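Local atomic coordinates of flavin-nucleotide-binding protein (Azotobacter vinelandii, PDB entry 6RK0), a protein that binds FAD and heme b as a flavocytochrome and probably works as a low-potential terminal oxidase associated with the iron-only nitrogenase. Residues H25-Y30 / K172-P177; L98-S103 / G192-R197. All blocks are in the same frame, centred on the assembly; numbering follows the deposited sequence.

Interaction 1 of 2, residues H25-Y30 / K172-P177; sequences HWLARY and KVRTGP. With FAD (flavin-adenine dinucleotide), chain G.
Leu27 and Ala28 meet Lys172 and Val173 where the short strand 28-29 lies antiparallel to the end of strand 169-174, at the margin of the antiparallel sheet of a fold of the pyridoxamine 5'-phosphate oxidase family (FMN-binding clan), beside the FAD and the heme. The first segment opens with a 3-10 turn over 25-27, closed by a bond from Ala28 N to His25 O, which sets up Leu27 to join the segments in two ways. Leu27 O accepts the N-H of Val173 (N to O 3.1 Å) and also receives a CA-H...O contact from Lys172. The leucine side chain, with CG beside the backbone N and anti to the carbonyl carbon (chi1 -60°), lays CB and CD2 against Val173 O, and Leu27 CD1 comes 4.2 Å from Arg174 CB; a branched apolar residue suits this place, which also borders the heme. Ala28 forms a non-hydrogen-bonded pair with Lys172, their CA atoms 4.5 Å apart, and its small methyl points to the same face of the sheet as the lysine chain. Farther on, Arg174 reaches along its own segment, where NH1 and NH2 both hold Pro177 O from one face of that carbonyl, while Asn110 OD1 accepts another bond from NH1. Lys172, long enough to serve both cofactors, touches the adenine with CD, 3.5 Å from FAD C5A, CG lying near it too, and bends at chi3 (72°); Lys172 NZ bonds to HEM O2A and, at 2.9 Å, to FAD O3'.

Interaction 2 of 2, residues L98-S103 / G192-R197; sequences LVIARS and GVIPIR
Leu98, Val99 and Ile100, on strand 88-100 within the pyridoxamine 5'-phosphate oxidase family region, run alongside Ile194, Val193 and Gly192 as neighbouring strands of an antiparallel sheet, at 164° between their directions and with axes 4.8 Å apart. Backbone hydrogen bonds come in two reciprocal sets. In one, Leu98 N gives to Ile194 O and Ile194 N returns a bond to Leu98 O, 2.8 Å long. In the other, Ile100 N donates to Gly192 O, while Gly192 N gives to Ile100 O. Between these hydrogen-bonded pairs lies the non-hydrogen-bonded pair Val99 and Val193, and here Val193 CA adds a CA-H...O contact to Leu98 O at 3.3 Å. Gly192 adopts an extended backbone at which a CB would press on the preceding carbonyl oxygen, so glycine is the natural residue. Farther along the same ladder, where Ile196 bonds by backbone to Asp96, Ile196 CD1 rests 3.8 Å from Leu98 N.

The apolar contacts divide between the two faces. On the face of Leu98, Ile100 and Ile194, the two isoleucines approach obliquely and bring their CD1 methyls to 3.8 Å; in each, CG1 lies beside the backbone N (chi1 -62° in Ile100). Leu98 CD2 joins them at 4.2 Å from Ile194 CD1, and Leu98 also touches the heme. On the other face Val99 CG2 meets Val193 CG2 at 4.3 Å; beta-branched valines suit extended strands, and both also pack on Asn110.

Ile194 packs on Val200 of the second subunit, and Gly192, Val193, Ile196 and Arg197 pair with a strand of that subunit. Backbone bonds along one edge of strand 192-200 thus fix the register while side chains add apolar surface, so this strand joins the chain's own sheet to the dimer.

In the fold
The centres of interactions 1 and 2 lie 16 Å apart on the same side of the chain's centre, and both belong to one antiparallel sheet. Their segments alternate along the chain, in the order 25-30, 98-103, 172-177, 192-197. Strand 108-118 lies between strands 88-100 and 169-174, pairing with both, while strands 169-174 and 192-200 follow one another in the chain. The two contacts also touch directly: Val193 CG2 packs on Gly176 O at 3.5 Å, and Arg174 NH1 lies near Val99 CG2. Interaction 1 borders both cofactors; interaction 2 reaches the heme through Leu98 and carries the sheet into the second subunit, which itself contributes Pro59 and Arg78 to FAD binding.

Interaction 1 of 2, residues H25-Y30 / K172-P177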
loop_
_atom_site.group_PDB
_atom_site.type_symbol
_atom_site.label_atom_id
_atom_site.label_comp_id
_atom_site.label_asym_id
_atom_site.label_seq_id
_atom_site.Cartn_x
_atom_site.Cartn_y
_atom_site.Cartn_z
ATOM N N HIS A 25 11.121 -18.417 1.848
ATOM C CA HIS A 25 9.940 -19.283 1.975
ATOM C C HIS A 25 9.606 -19.611 3.421
ATOM O O HIS A 25 8.445 -19.955 3.710
ATOM C CB HIS A 25 10.096 -20.557 1.151
ATOM C CG HIS A 25 11.266 -21.370 1.577
ATOM N ND1 HIS A 25 12.503 -21.296 0.977
ATOM C CD2 HIS A 25 11.403 -22.233 2.605
ATOM C CE1 HIS A 25 13.338 -22.126 1.585
ATOM N NE2 HIS A 25 12.694 -22.715 2.579
ATOM N N TRP A 26 10.569 -19.500 4.334
ATOM C CA TRP A 26 10.295 -19.712 5.746
ATOM C C TRP A 26 9.332 -18.680 6.317
ATOM O O TRP A 26 8.779 -18.920 7.396
ATOM C CB TRP A 26 11.591 -19.738 6.550
ATOM C CG TRP A 26 12.510 -18.581 6.223
ATOM C CD1 TRP A 26 12.568 -17.389 6.874
ATOM C CD2 TRP A 26 13.499 -18.521 5.173
ATOM N NE1 TRP A 26 13.511 -16.570 6.280
ATOM C CE2 TRP A 26 14.112 -17.244 5.248
ATOM C CE3 TRP A 26 13.927 -19.413 4.194
ATOM C CZ2 TRP A 26 15.128 -16.836 4.359
ATOM C CZ3 TRP A 26 14.922 -18.999 3.312
ATOM C CH2 TRP A 26 15.519 -17.738 3.408
ATOM N N LEU A 27 9.103 -17.562 5.625
ATOM C CA LEU A 27 8.133 -16.555 6.065
ATOM C C LEU A 27 6.727 -16.811 5.532
ATOM O O LEU A 27 5.800 -16.070 5.874
ATOM C CB LEU A 27 8.585 -15.165 5.650
ATOM C CG LEU A 27 9.929 -14.759 6.234
ATOM C CD1 LEU A 27 10.221 -13.312 5.725
ATOM C CD2 LEU A 27 10.011 -14.858 7.725
ATOM N N ALA A 28 6.563 -17.800 4.662
ATOM C CA ALA A 28 5.279 -18.028 4.014
ATOM C C ALA A 28 4.264 -18.601 4.992
ATOM O O ALA A 28 4.586 -19.413 5.875
ATOM C CB ALA A 28 5.429 -19.031 2.880
ATOM N N ARG A 29 3.006 -18.208 4.816
ATOM C CA ARG A 29 1.865 -18.811 5.509
ATOM C C ARG A 29 0.754 -18.967 4.497
ATOM O O ARG A 29 0.469 -18.036 3.740
ATOM C CB ARG A 29 1.382 -17.920 6.670
ATOM C CG ARG A 29 2.412 -17.667 7.728
ATOM C CD ARG A 29 2.582 -18.867 8.618
ATOM N NE ARG A 29 1.351 -19.233 9.340
ATOM C CZ ARG A 29 1.223 -19.267 10.666
ATOM N NH1 ARG A 29 2.229 -18.938 11.466
ATOM N NH2 ARG A 29 0.065 -19.639 11.179
ATOM N N TYR A 30 0.116 -20.128 4.503
ATOM C CA TYR A 30 -0.980 -20.412 3.600
ATOM C C TYR A 30 -2.277 -20.713 4.332
ATOM O O TYR A 30 -3.328 -20.868 3.680
ATOM C CB TYR A 30 -0.644 -21.592 2.673
ATOM C CG TYR A 30 0.624 -21.369 1.893
ATOM C CD1 TYR A 30 0.664 -20.482 0.813
ATOM C CD2 TYR A 30 1.779 -22.042 2.238
ATOM C CE1 TYR A 30 1.838 -20.287 0.073
ATOM C CE2 TYR A 30 2.958 -21.854 1.522
ATOM C CZ TYR A 30 2.960 -20.984 0.431
ATOM O OH TYR A 30 4.094 -20.810 -0.320
ATOM N N LYS A 172 3.039 -13.706 3.410
ATOM C CA LYS A 172 4.342 -13.662 4.032
ATOM C C LYS A 172 4.222 -12.762 5.240
ATOM O O LYS A 172 3.563 -11.715 5.178
ATOM C CB LYS A 172 5.477 -13.159 3.090
ATOM C CG LYS A 172 5.819 -14.140 1.982
ATOM C CD LYS A 172 6.803 -13.582 0.983
ATOM C CE LYS A 172 8.262 -13.424 1.467
ATOM N NZ LYS A 172 9.112 -12.840 0.383
ATOM N N VAL A 173 4.864 -13.164 6.340
ATOM C CA VAL A 173 4.848 -12.410 7.589
ATOM C C VAL A 173 6.242 -12.416 8.168
ATOM O O VAL A 173 6.857 -13.485 8.276
ATOM C CB VAL A 173 3.856 -13.028 8.608
ATOM C CG1 VAL A 173 3.938 -12.298 9.947
ATOM C CG2 VAL A 173 2.436 -13.010 8.046
ATOM N N ARG A 174 6.716 -11.242 8.588
ATOM C CA ARG A 174 7.937 -11.143 9.376
ATOM C C ARG A 174 7.632 -10.375 10.642
ATOM O O ARG A 174 6.994 -9.311 10.584
ATOM C CB ARG A 174 9.087 -10.465 8.632
ATOM C CG ARG A 174 10.428 -10.688 9.346
ATOM C CD ARG A 174 11.460 -9.634 8.949
ATOM N NE ARG A 174 12.804 -9.981 9.405
ATOM C CZ ARG A 174 13.259 -9.842 10.652
ATOM N NH1 ARG A 174 12.553 -9.231 11.594
ATOM N NH2 ARG A 174 14.494 -10.299 10.925
ATOM N N THR A 175 8.117 -10.900 11.767
ATOM C CA THR A 175 8.058 -10.253 13.062
ATOM C C THR A 175 9.430 -10.353 13.736
ATOM O O THR A 175 10.265 -11.154 13.336
ATOM C CB THR A 175 7.013 -10.905 14.002
ATOM O OG1 THR A 175 7.371 -12.279 14.240
ATOM C CG2 THR A 175 5.595 -10.875 13.421
ATOM N N GLY A 176 9.609 -9.581 14.801
ATOM C CA GLY A 176 10.724 -9.771 15.713
ATOM C C GLY A 176 12.003 -9.066 15.319
ATOM O O GLY A 176 12.044 -8.221 14.416
ATOM N N PRO A 177 13.091 -9.424 16.015
ATOM C CA PRO A 177 14.347 -8.677 15.894
ATOM C C PRO A 177 15.054 -8.939 14.572
ATOM O O PRO A 177 14.715 -9.855 13.795
ATOM C CB PRO A 177 15.194 -9.179 17.097
ATOM C CG PRO A 177 14.248 -9.837 17.994
ATOM C CD PRO A 177 13.112 -10.356 17.167
HETATM P PA FAD G . 8.606 -15.365 -5.360
HETATM O O1A FAD G . 8.882 -16.167 -4.144
HETATM O O2A FAD G . 9.330 -15.727 -6.616
HETATM O O5B FAD G . 7.039 -15.322 -5.627
HETATM C C5B FAD G . 6.317 -16.561 -5.792
HETATM C C4B FAD G . 4.956 -16.428 -5.163
HETATM O O4B FAD G . 5.110 -16.121 -3.761
HETATM C C3B FAD G . 4.095 -15.288 -5.683
HETATM O O3B FAD G . 3.496 -15.588 -6.927
HETATM C C2B FAD G . 3.127 -15.072 -4.523
HETATM O O2B FAD G . 2.078 -16.004 -4.618
HETATM C C1B FAD G . 4.013 -15.350 -3.308
HETATM N N9A FAD G . 4.546 -14.129 -2.704
HETATM C C8A FAD G . 5.683 -13.447 -3.032
HETATM N N7A FAD G . 5.843 -12.346 -2.345
HETATM C C5A FAD G . 4.734 -12.289 -1.522
HETATM C C6A FAD G . 4.315 -11.349 -0.550
HETATM N N6A FAD G . 4.979 -10.215 -0.254
HETATM N N1A FAD G . 3.142 -11.589 0.081
HETATM C C2A FAD G . 2.461 -12.697 -0.224
HETATM N N3A FAD G . 2.744 -13.647 -1.116
HETATM C C4A FAD G . 3.925 -13.383 -1.729
HETATM N N1 FAD G . 11.208 -7.330 -1.274
HETATM C C2 FAD G . 12.381 -6.837 -1.778
HETATM O O2 FAD G . 13.089 -7.503 -2.546
HETATM N N3 FAD G . 12.783 -5.558 -1.464
HETATM C C4 FAD G . 12.099 -4.698 -0.661
HETATM O O4 FAD G . 12.485 -3.544 -0.473
HETATM C C4X FAD G . 10.892 -5.253 -0.090
HETATM N N5 FAD G . 10.169 -4.487 0.749
HETATM C C5X FAD G . 8.962 -5.004 1.224
HETATM C C6 FAD G . 8.154 -4.197 2.045
HETATM C C7 FAD G . 6.926 -4.656 2.518
HETATM C C7M FAD G . 6.083 -3.777 3.418
HETATM C C8 FAD G . 6.491 -5.949 2.151
HETATM C C8M FAD G . 5.149 -6.454 2.561
HETATM C C9 FAD G . 7.312 -6.757 1.369
HETATM C C9A FAD G . 8.522 -6.298 0.883
HETATM N N10 FAD G . 9.373 -7.100 0.089
HETATM C C10 FAD G . 10.519 -6.568 -0.474
HETATM C "C1'" FAD G . 9.017 -8.478 -0.288
HETATM C "C2'" FAD G . 8.366 -8.546 -1.658
HETATM O "O2'" FAD G . 6.993 -8.211 -1.546
HETATM C "C3'" FAD G . 8.498 -9.950 -2.243
HETATM O "O3'" FAD G . 7.918 -10.891 -1.350
HETATM C "C4'" FAD G . 9.941 -10.347 -2.528
HETATM O "O4'" FAD G . 10.579 -9.317 -3.283
HETATM C "C5'" FAD G . 10.004 -11.624 -3.325
HETATM O "O5'" FAD G . 9.208 -11.488 -4.522
HETATM P P FAD G . 9.319 -12.520 -5.709
HETATM O O1P FAD G . 10.743 -12.691 -6.167
HETATM O O2P FAD G . 8.278 -12.119 -6.744
HETATM O O3P FAD G . 8.824 -13.845 -4.969
#

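Interaction 2 of 2, residues L98-S103 / G192-R197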
loop_
_atom_site.group_PDB
_atom_site.type_symbol
_atom_site.label_atom_id
_atom_site.label_comp_id
_atom_site.label_asym_id
_atom_site.label_seq_id
_atom_site.Cartn_x
_atom_site.Cartn_y
_atom_site.Cartn_z
ATOM N N LEU A 98 10.755 -1.087 10.808
ATOM C CA LEU A 98 12.037 -1.072 10.111
ATOM C C LEU A 98 13.031 -1.890 10.936
ATOM O O LEU A 98 13.190 -1.648 12.140
ATOM C CB LEU A 98 12.540 0.357 9.938
ATOM C CG LEU A 98 13.850 0.477 9.177
ATOM C CD1 LEU A 98 13.732 -0.001 7.737
ATOM C CD2 LEU A 98 14.381 1.899 9.212
ATOM N N VAL A 99 13.666 -2.878 10.293
ATOM C CA VAL A 99 14.576 -3.806 10.957
ATOM C C VAL A 99 16.012 -3.370 10.636
ATOM O O VAL A 99 16.446 -3.396 9.469
ATOM C CB VAL A 99 14.295 -5.254 10.519
ATOM C CG1 VAL A 99 15.301 -6.207 11.165
ATOM C CG2 VAL A 99 12.873 -5.681 10.865
ATOM N N ILE A 100 16.717 -2.919 11.679
ATOM C CA ILE A 100 18.059 -2.366 11.599
ATOM C C ILE A 100 19.035 -3.461 12.026
ATOM O O ILE A 100 19.047 -3.896 13.184
ATOM C CB ILE A 100 18.180 -1.159 12.531
ATOM C CG1 ILE A 100 17.202 -0.050 12.104
ATOM C CG2 ILE A 100 19.603 -0.627 12.566
ATOM C CD1 ILE A 100 16.977 1.036 13.102
ATOM N N ALA A 101 19.837 -3.935 11.081
ATOM C CA ALA A 101 20.782 -5.015 11.301
ATOM C C ALA A 101 22.205 -4.463 11.382
ATOM O O ALA A 101 22.467 -3.292 11.116
ATOM C CB ALA A 101 20.672 -6.035 10.192
ATOM N N ARG A 102 23.155 -5.342 11.730
ATOM C CA ARG A 102 24.574 -5.000 11.783
ATOM C C ARG A 102 25.192 -4.861 10.408
ATOM O O ARG A 102 26.209 -4.176 10.277
ATOM C CB ARG A 102 25.311 -6.069 12.596
ATOM C CG ARG A 102 24.890 -6.130 14.028
ATOM C CD ARG A 102 25.154 -7.488 14.678
ATOM N NE ARG A 102 24.686 -7.525 16.045
ATOM C CZ ARG A 102 23.410 -7.623 16.407
ATOM N NH1 ARG A 102 22.462 -7.905 15.498
ATOM N NH2 ARG A 102 23.071 -7.536 17.685
ATOM N N SER A 103 24.638 -5.532 9.399
ATOM C CA SER A 103 25.053 -5.362 8.014
ATOM C C SER A 103 23.901 -4.798 7.204
ATOM O O SER A 103 22.728 -5.123 7.456
ATOM C CB SER A 103 25.542 -6.678 7.394
ATOM O OG SER A 103 24.455 -7.544 7.107
ATOM N N GLY A 192 18.254 -3.388 15.945
ATOM C CA GLY A 192 16.968 -3.324 16.621
ATOM C C GLY A 192 15.866 -3.070 15.605
ATOM O O GLY A 192 16.049 -3.301 14.408
ATOM N N VAL A 193 14.713 -2.654 16.116
ATOM C CA VAL A 193 13.528 -2.473 15.279
ATOM C C VAL A 193 12.902 -1.129 15.625
ATOM O O VAL A 193 12.762 -0.783 16.807
ATOM C CB VAL A 193 12.501 -3.616 15.505
ATOM C CG1 VAL A 193 11.197 -3.355 14.743
ATOM C CG2 VAL A 193 13.106 -4.932 15.125
ATOM N N ILE A 194 12.488 -0.399 14.595
ATOM C CA ILE A 194 11.662 0.790 14.779
ATOM C C ILE A 194 10.230 0.373 14.444
ATOM O O ILE A 194 9.914 0.181 13.254
ATOM C CB ILE A 194 12.088 1.979 13.912
ATOM C CG1 ILE A 194 13.540 2.350 14.105
ATOM C CG2 ILE A 194 11.133 3.139 14.218
ATOM C CD1 ILE A 194 14.014 3.427 13.157
ATOM N N PRO A 195 9.346 0.216 15.431
ATOM C CA PRO A 195 7.976 -0.188 15.108
ATOM C C PRO A 195 7.248 0.903 14.355
ATOM O O PRO A 195 7.442 2.096 14.604
ATOM C CB PRO A 195 7.322 -0.431 16.468
ATOM C CG PRO A 195 8.483 -0.573 17.453
ATOM C CD PRO A 195 9.558 0.332 16.878
ATOM N N ILE A 196 6.355 0.465 13.452
ATOM C CA ILE A 196 5.532 1.355 12.609
ATOM C C ILE A 196 4.106 0.831 12.703
ATOM O O ILE A 196 3.893 -0.386 12.631
ATOM C CB ILE A 196 6.013 1.282 11.140
ATOM C CG1 ILE A 196 7.443 1.809 11.005
ATOM C CG2 ILE A 196 5.020 1.985 10.183
ATOM C CD1 ILE A 196 8.120 1.455 9.678
ATOM N N ARG A 197 3.133 1.739 12.786
ATOM C CA ARG A 197 1.741 1.324 12.730
ATOM C C ARG A 197 0.890 2.468 12.205
ATOM O O ARG A 197 1.279 3.636 12.248
ATOM C CB ARG A 197 1.226 0.893 14.104
ATOM C CG ARG A 197 1.211 2.014 15.098
ATOM C CD ARG A 197 0.775 1.518 16.440
ATOM N NE ARG A 197 0.730 2.599 17.399
ATOM C CZ ARG A 197 0.600 2.420 18.713
ATOM N NH1 ARG A 197 0.489 1.197 19.211
ATOM N NH2 ARG A 197 0.606 3.457 19.535
#